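Local coordinates for tRNA-splicing endonuclease (Sulfolobus tokodaii, PDB 2CV8), which probably cuts precursor tRNA at both splice sites to release the intron, leaving tRNA halves with 2',3'-cyclic phosphate and 5'-hydroxyl ends, at residues 18-31 with 38-52. Numbering follows the deposited sequence.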
loop_
_atom_site.group_PDB
_atom_site.type_symbol
_atom_site.label_atom_id
_atom_site.label_comp_id
_atom_site.label_asym_id
_atom_site.label_seq_id
_atom_site.Cartn_x
_atom_site.Cartn_y
_atom_site.Cartn_z
ATOM N N ALA B 18 -7.669 -9.348 -36.148
ATOM C CA ALA B 18 -7.665 -8.269 -35.169
ATOM C C ALA B 18 -8.994 -8.239 -34.419
ATOM O O ALA B 18 -9.030 -8.438 -33.211
ATOM C CB ALA B 18 -7.430 -6.938 -35.864
ATOM N N ARG B 19 -10.084 -7.997 -35.141
ATOM C CA ARG B 19 -11.416 -7.945 -34.538
ATOM C C ARG B 19 -11.767 -9.178 -33.710
ATOM O O ARG B 19 -12.527 -9.079 -32.748
ATOM C CB ARG B 19 -12.480 -7.752 -35.621
ATOM C CG ARG B 19 -12.488 -6.367 -36.228
ATOM C CD ARG B 19 -13.498 -6.260 -37.347
ATOM N NE ARG B 19 -13.622 -4.890 -37.835
ATOM C CZ ARG B 19 -14.402 -4.530 -38.848
ATOM N NH1 ARG B 19 -15.124 -5.442 -39.484
ATOM N NH2 ARG B 19 -14.470 -3.255 -39.216
ATOM N N LEU B 20 -11.232 -10.335 -34.096
ATOM C CA LEU B 20 -11.501 -11.572 -33.368
ATOM C C LEU B 20 -10.738 -11.592 -32.045
ATOM O O LEU B 20 -11.316 -11.843 -30.984
ATOM C CB LEU B 20 -11.113 -12.786 -34.215
ATOM C CG LEU B 20 -11.862 -12.928 -35.542
ATOM C CD1 LEU B 20 -11.439 -14.212 -36.231
ATOM C CD2 LEU B 20 -13.364 -12.927 -35.296
ATOM N N ILE B 21 -9.439 -11.315 -32.119
ATOM C CA ILE B 21 -8.588 -11.281 -30.937
ATOM C C ILE B 21 -9.125 -10.261 -29.925
ATOM O O ILE B 21 -9.034 -10.457 -28.712
ATOM C CB ILE B 21 -7.138 -10.906 -31.320
ATOM C CG1 ILE B 21 -6.564 -11.965 -32.275
ATOM C CG2 ILE B 21 -6.275 -10.799 -30.070
ATOM C CD1 ILE B 21 -5.220 -11.624 -32.881
ATOM N N TYR B 22 -9.692 -9.175 -30.434
ATOM C CA TYR B 22 -10.229 -8.133 -29.577
ATOM C C TYR B 22 -11.551 -8.591 -28.993
ATOM O O TYR B 22 -11.848 -8.332 -27.830
ATOM C CB TYR B 22 -10.435 -6.848 -30.375
ATOM C CG TYR B 22 -10.806 -5.666 -29.516
ATOM C CD1 TYR B 22 -9.859 -5.046 -28.697
ATOM C CD2 TYR B 22 -12.110 -5.177 -29.503
ATOM C CE1 TYR B 22 -10.201 -3.965 -27.887
ATOM C CE2 TYR B 22 -12.464 -4.098 -28.691
ATOM C CZ TYR B 22 -11.506 -3.496 -27.890
ATOM O OH TYR B 22 -11.862 -2.421 -27.110
ATOM N N LYS B 23 -12.354 -9.266 -29.807
ATOM C CA LYS B 23 -13.642 -9.758 -29.334
ATOM C C LYS B 23 -13.431 -10.749 -28.195
ATOM O O LYS B 23 -14.151 -10.711 -27.196
ATOM C CB LYS B 23 -14.420 -10.431 -30.471
ATOM C CG LYS B 23 -15.453 -9.528 -31.135
ATOM C CD LYS B 23 -16.332 -10.291 -32.115
ATOM C CE LYS B 23 -17.489 -9.429 -32.600
ATOM N NZ LYS B 23 -17.036 -8.187 -33.293
HETATM N N MSE B 24 -12.438 -11.625 -28.354
HETATM C CA MSE B 24 -12.119 -12.632 -27.347
HETATM C C MSE B 24 -12.296 -12.099 -25.923
HETATM O O MSE B 24 -12.944 -12.732 -25.090
HETATM C CB MSE B 24 -10.678 -13.131 -27.525
HETATM C CG MSE B 24 -10.431 -13.988 -28.762
HETATM SE SE MSE B 24 -8.581 -14.619 -28.888
HETATM C CE MSE B 24 -8.527 -15.530 -27.177
ATOM N N GLY B 25 -11.722 -10.934 -25.647
ATOM C CA GLY B 25 -11.839 -10.369 -24.320
ATOM C C GLY B 25 -11.167 -9.024 -24.156
ATOM O O GLY B 25 -10.534 -8.765 -23.147
ATOM N N TYR B 26 -11.317 -8.156 -25.144
ATOM C CA TYR B 26 -10.717 -6.828 -25.090
ATOM C C TYR B 26 -9.199 -6.861 -24.939
ATOM O O TYR B 26 -8.646 -6.379 -23.952
ATOM C CB TYR B 26 -11.330 -6.012 -23.948
ATOM C CG TYR B 26 -12.833 -5.866 -24.054
ATOM C CD1 TYR B 26 -13.687 -6.828 -23.513
ATOM C CD2 TYR B 26 -13.403 -4.768 -24.707
ATOM C CE1 TYR B 26 -15.072 -6.703 -23.611
ATOM C CE2 TYR B 26 -14.789 -4.632 -24.815
ATOM C CZ TYR B 26 -15.619 -5.604 -24.261
ATOM O OH TYR B 26 -16.990 -5.469 -24.337
ATOM N N TYR B 27 -8.532 -7.447 -25.925
ATOM C CA TYR B 27 -7.085 -7.514 -25.933
ATOM C C TYR B 27 -6.564 -6.472 -26.924
ATOM O O TYR B 27 -7.215 -6.183 -27.932
ATOM C CB TYR B 27 -6.603 -8.897 -26.377
ATOM C CG TYR B 27 -6.862 -10.010 -25.389
ATOM C CD1 TYR B 27 -8.090 -10.662 -25.349
ATOM C CD2 TYR B 27 -5.874 -10.412 -24.496
ATOM C CE1 TYR B 27 -8.321 -11.689 -24.444
ATOM C CE2 TYR B 27 -6.098 -11.432 -23.581
ATOM C CZ TYR B 27 -7.317 -12.066 -23.563
ATOM O OH TYR B 27 -7.524 -13.077 -22.657
ATOM N N GLY B 28 -5.393 -5.917 -26.638
ATOM C CA GLY B 28 -4.800 -4.937 -27.525
ATOM C C GLY B 28 -5.603 -3.673 -27.764
ATOM O O GLY B 28 -6.736 -3.525 -27.296
ATOM N N LYS B 29 -4.993 -2.759 -28.513
ATOM C CA LYS B 29 -5.595 -1.479 -28.850
ATOM C C LYS B 29 -5.424 -1.204 -30.340
ATOM O O LYS B 29 -4.344 -1.378 -30.891
ATOM C CB LYS B 29 -4.917 -0.379 -28.041
ATOM C CG LYS B 29 -5.428 1.025 -28.314
ATOM C CD LYS B 29 -4.676 2.050 -27.470
ATOM C CE LYS B 29 -5.102 3.471 -27.806
ATOM N NZ LYS B 29 -4.785 3.836 -29.215
ATOM N N PRO B 30 -6.502 -0.803 -31.023
ATOM C CA PRO B 30 -6.374 -0.519 -32.453
ATOM C C PRO B 30 -5.647 0.806 -32.633
ATOM O O PRO B 30 -5.736 1.696 -31.782
ATOM C CB PRO B 30 -7.822 -0.454 -32.924
ATOM C CG PRO B 30 -8.528 -1.359 -31.977
ATOM C CD PRO B 30 -7.918 -0.954 -30.656
ATOM N N ILE B 31 -4.907 0.910 -33.732
ATOM C CA ILE B 31 -4.137 2.106 -34.068
ATOM C C ILE B 31 -5.043 3.274 -34.470
ATOM O O ILE B 31 -5.839 3.151 -35.402
ATOM C CB ILE B 31 -3.189 1.814 -35.255
ATOM C CG1 ILE B 31 -2.212 0.697 -34.879
ATOM C CG2 ILE B 31 -2.475 3.092 -35.687
ATOM C CD1 ILE B 31 -1.006 0.601 -35.810
ATOM N N SER B 38 -17.060 -1.678 -29.481
ATOM C CA SER B 38 -17.116 -3.051 -29.983
ATOM C C SER B 38 -15.998 -3.287 -30.993
ATOM O O SER B 38 -15.399 -2.333 -31.500
ATOM C CB SER B 38 -18.460 -3.321 -30.653
ATOM O OG SER B 38 -18.709 -2.379 -31.683
ATOM N N ALA B 39 -15.711 -4.556 -31.278
ATOM C CA ALA B 39 -14.670 -4.891 -32.244
ATOM C C ALA B 39 -15.188 -4.488 -33.623
ATOM O O ALA B 39 -14.452 -4.415 -34.608
ATOM C CB ALA B 39 -14.388 -6.381 -32.209
ATOM N N GLU B 40 -16.480 -4.206 -33.656
ATOM C CA GLU B 40 -17.173 -3.821 -34.861
ATOM C C GLU B 40 -16.627 -2.506 -35.418
ATOM O O GLU B 40 -16.589 -2.304 -36.634
ATOM C CB GLU B 40 -18.665 -3.726 -34.528
ATOM C CG GLU B 40 -19.614 -3.891 -35.687
ATOM C CD GLU B 40 -19.231 -5.013 -36.611
ATOM O OE1 GLU B 40 -18.349 -4.791 -37.472
ATOM O OE2 GLU B 40 -19.804 -6.113 -36.477
ATOM N N GLU B 41 -16.180 -1.615 -34.541
ATOM C CA GLU B 41 -15.644 -0.336 -35.005
ATOM C C GLU B 41 -14.125 -0.299 -35.200
ATOM O O GLU B 41 -13.537 0.773 -35.297
ATOM C CB GLU B 41 -16.097 0.803 -34.069
ATOM C CG GLU B 41 -15.985 0.515 -32.577
ATOM C CD GLU B 41 -16.720 1.550 -31.721
ATOM O OE1 GLU B 41 -16.373 2.750 -31.800
ATOM O OE2 GLU B 41 -17.647 1.156 -30.973
ATOM N N ILE B 42 -13.498 -1.469 -35.272
ATOM C CA ILE B 42 -12.050 -1.562 -35.467
ATOM C C ILE B 42 -11.736 -1.729 -36.953
ATOM O O ILE B 42 -12.227 -2.661 -37.597
ATOM C CB ILE B 42 -11.435 -2.777 -34.695
ATOM C CG1 ILE B 42 -11.570 -2.567 -33.184
ATOM C CG2 ILE B 42 -9.959 -2.957 -35.082
ATOM C CD1 ILE B 42 -11.054 -3.732 -32.338
ATOM N N ASN B 43 -10.915 -0.833 -37.493
ATOM C CA ASN B 43 -10.546 -0.890 -38.906
ATOM C C ASN B 43 -9.057 -0.739 -39.098
ATOM O O ASN B 43 -8.571 -0.689 -40.224
ATOM C CB ASN B 43 -11.245 0.210 -39.695
ATOM C CG ASN B 43 -12.733 0.015 -39.755
ATOM O OD1 ASN B 43 -13.457 0.335 -38.807
ATOM N ND2 ASN B 43 -13.209 -0.530 -40.870
ATOM N N SER B 44 -8.332 -0.651 -37.997
ATOM C CA SER B 44 -6.894 -0.510 -38.073
ATOM C C SER B 44 -6.252 -1.672 -37.339
ATOM O O SER B 44 -6.862 -2.265 -36.454
ATOM C CB SER B 44 -6.460 0.820 -37.462
ATOM O OG SER B 44 -6.898 0.939 -36.120
ATOM N N GLU B 45 -5.024 -1.993 -37.724
ATOM C CA GLU B 45 -4.268 -3.083 -37.124
ATOM C C GLU B 45 -4.339 -3.078 -35.606
ATOM O O GLU B 45 -4.222 -2.045 -34.969
ATOM C CB GLU B 45 -2.805 -3.023 -37.582
ATOM C CG GLU B 45 -2.256 -1.632 -37.807
ATOM C CD GLU B 45 -2.471 -1.144 -39.224
ATOM O OE1 GLU B 45 -1.889 -0.105 -39.597
ATOM O OE2 GLU B 45 -3.221 -1.802 -39.968
ATOM N N LEU B 46 -4.543 -4.254 -35.041
ATOM C CA LEU B 46 -4.639 -4.416 -33.605
ATOM C C LEU B 46 -3.223 -4.451 -33.051
ATOM O O LEU B 46 -2.365 -5.159 -33.570
ATOM C CB LEU B 46 -5.379 -5.731 -33.299
ATOM C CG LEU B 46 -6.049 -6.025 -31.950
ATOM C CD1 LEU B 46 -5.052 -6.581 -30.965
ATOM C CD2 LEU B 46 -6.706 -4.743 -31.430
ATOM N N ILE B 47 -2.965 -3.670 -32.012
ATOM C CA ILE B 47 -1.644 -3.675 -31.408
ATOM C C ILE B 47 -1.646 -4.296 -30.013
ATOM O O ILE B 47 -2.320 -3.821 -29.106
ATOM C CB ILE B 47 -1.054 -2.257 -31.368
ATOM C CG1 ILE B 47 -0.572 -1.898 -32.777
ATOM C CG2 ILE B 47 0.103 -2.182 -30.375
ATOM C CD1 ILE B 47 0.321 -0.697 -32.850
ATOM N N LEU B 48 -0.893 -5.377 -29.860
ATOM C CA LEU B 48 -0.799 -6.085 -28.591
ATOM C C LEU B 48 0.548 -5.858 -27.943
ATOM O O LEU B 48 1.567 -5.798 -28.619
ATOM C CB LEU B 48 -0.985 -7.593 -28.796
ATOM C CG LEU B 48 -2.344 -8.157 -29.225
ATOM C CD1 LEU B 48 -2.217 -9.678 -29.393
ATOM C CD2 LEU B 48 -3.425 -7.804 -28.185
ATOM N N SER B 49 0.548 -5.743 -26.622
ATOM C CA SER B 49 1.777 -5.556 -25.874
ATOM C C SER B 49 2.372 -6.940 -25.657
ATOM O O SER B 49 1.660 -7.945 -25.771
ATOM C CB SER B 49 1.475 -4.912 -24.526
ATOM O OG SER B 49 0.643 -5.737 -23.730
ATOM N N LEU B 50 3.668 -7.008 -25.361
ATOM C CA LEU B 50 4.293 -8.303 -25.129
ATOM C C LEU B 50 3.562 -9.088 -24.044
ATOM O O LEU B 50 3.379 -10.299 -24.169
ATOM C CB LEU B 50 5.764 -8.133 -24.757
ATOM C CG LEU B 50 6.675 -8.024 -25.981
ATOM C CD1 LEU B 50 8.081 -7.614 -25.569
ATOM C CD2 LEU B 50 6.676 -9.366 -26.707
ATOM N N ILE B 51 3.129 -8.400 -22.990
ATOM C CA ILE B 51 2.410 -9.065 -21.909
ATOM C C ILE B 51 1.158 -9.762 -22.450
ATOM O O ILE B 51 0.892 -10.912 -22.113
ATOM C CB ILE B 51 2.036 -8.062 -20.799
ATOM C CG1 ILE B 51 3.296 -7.654 -20.043
ATOM C CG2 ILE B 51 1.065 -8.677 -19.821
ATOM C CD1 ILE B 51 3.040 -6.655 -18.945
ATOM N N GLU B 52 0.399 -9.070 -23.292
ATOM C CA GLU B 52 -0.800 -9.648 -23.883
ATOM C C GLU B 52 -0.441 -10.772 -24.868
ATOM O O GLU B 52 -1.028 -11.861 -24.843
ATOM C CB GLU B 52 -1.592 -8.579 -24.631
ATOM C CG GLU B 52 -2.170 -7.515 -23.748
ATOM C CD GLU B 52 -3.073 -6.579 -24.508
ATOM O OE1 GLU B 52 -2.578 -5.888 -25.421
ATOM O OE2 GLU B 52 -4.280 -6.537 -24.198
#
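Lys29 and Ile47 form an antiparallel hydrogen-bonded pair, Lys29 N to Ile47 O and Ile47 N to Lys29 O both 2.9 Å, while the axis of helix 18-25 passes 9.0 Å from that of strand 46-49. Next along, Pro30 and Leu46 make a non-hydrogen-bonded pair, and the Pro30 ring lies beside Leu46 on the face turned to the helix. Ile42 CD1 sits over one face of the Tyr22 ring, a CH-pi contact 3.7 Å from the ring centroid, and Pro30 CG packs against the same methyl. With CG anti to the backbone N (chi1 -172°), the Tyr22 ring is carried off the helix to lie against Ile42 and Ala39, and its OH bonds to Pro36 O. Strand 29-30 edges the mixed sheet of the N-terminal domain, with strand 46-49 between it and strand 9-12; helix 15-25 packs on that sheet through Ala18, whose CB meets Leu46 CB, and Ile21. The extended Arg19 chain runs past Ala39 and grips Ile42 O side-on, NE at 2.6 Å and NH2 at 2.8 Å, with that oxygen close to the guanidinium plane. Glu40 OE1 is only a long salt-bridge partner, well out of that plane. A leucine here in place of Arg19 would probably leave Ile42 O without these two donors and residues 39-43 less firmly held to the helix. Glu52 OE2 accepts from Gly28 N in a nearly straight bond (2.8 Å, 171°). Glu52 also forms a capping box with Ser49, through weak bonds, where helix 50-58 begins. Ser44 OG donates to Ile31 O, 2.6 Å away.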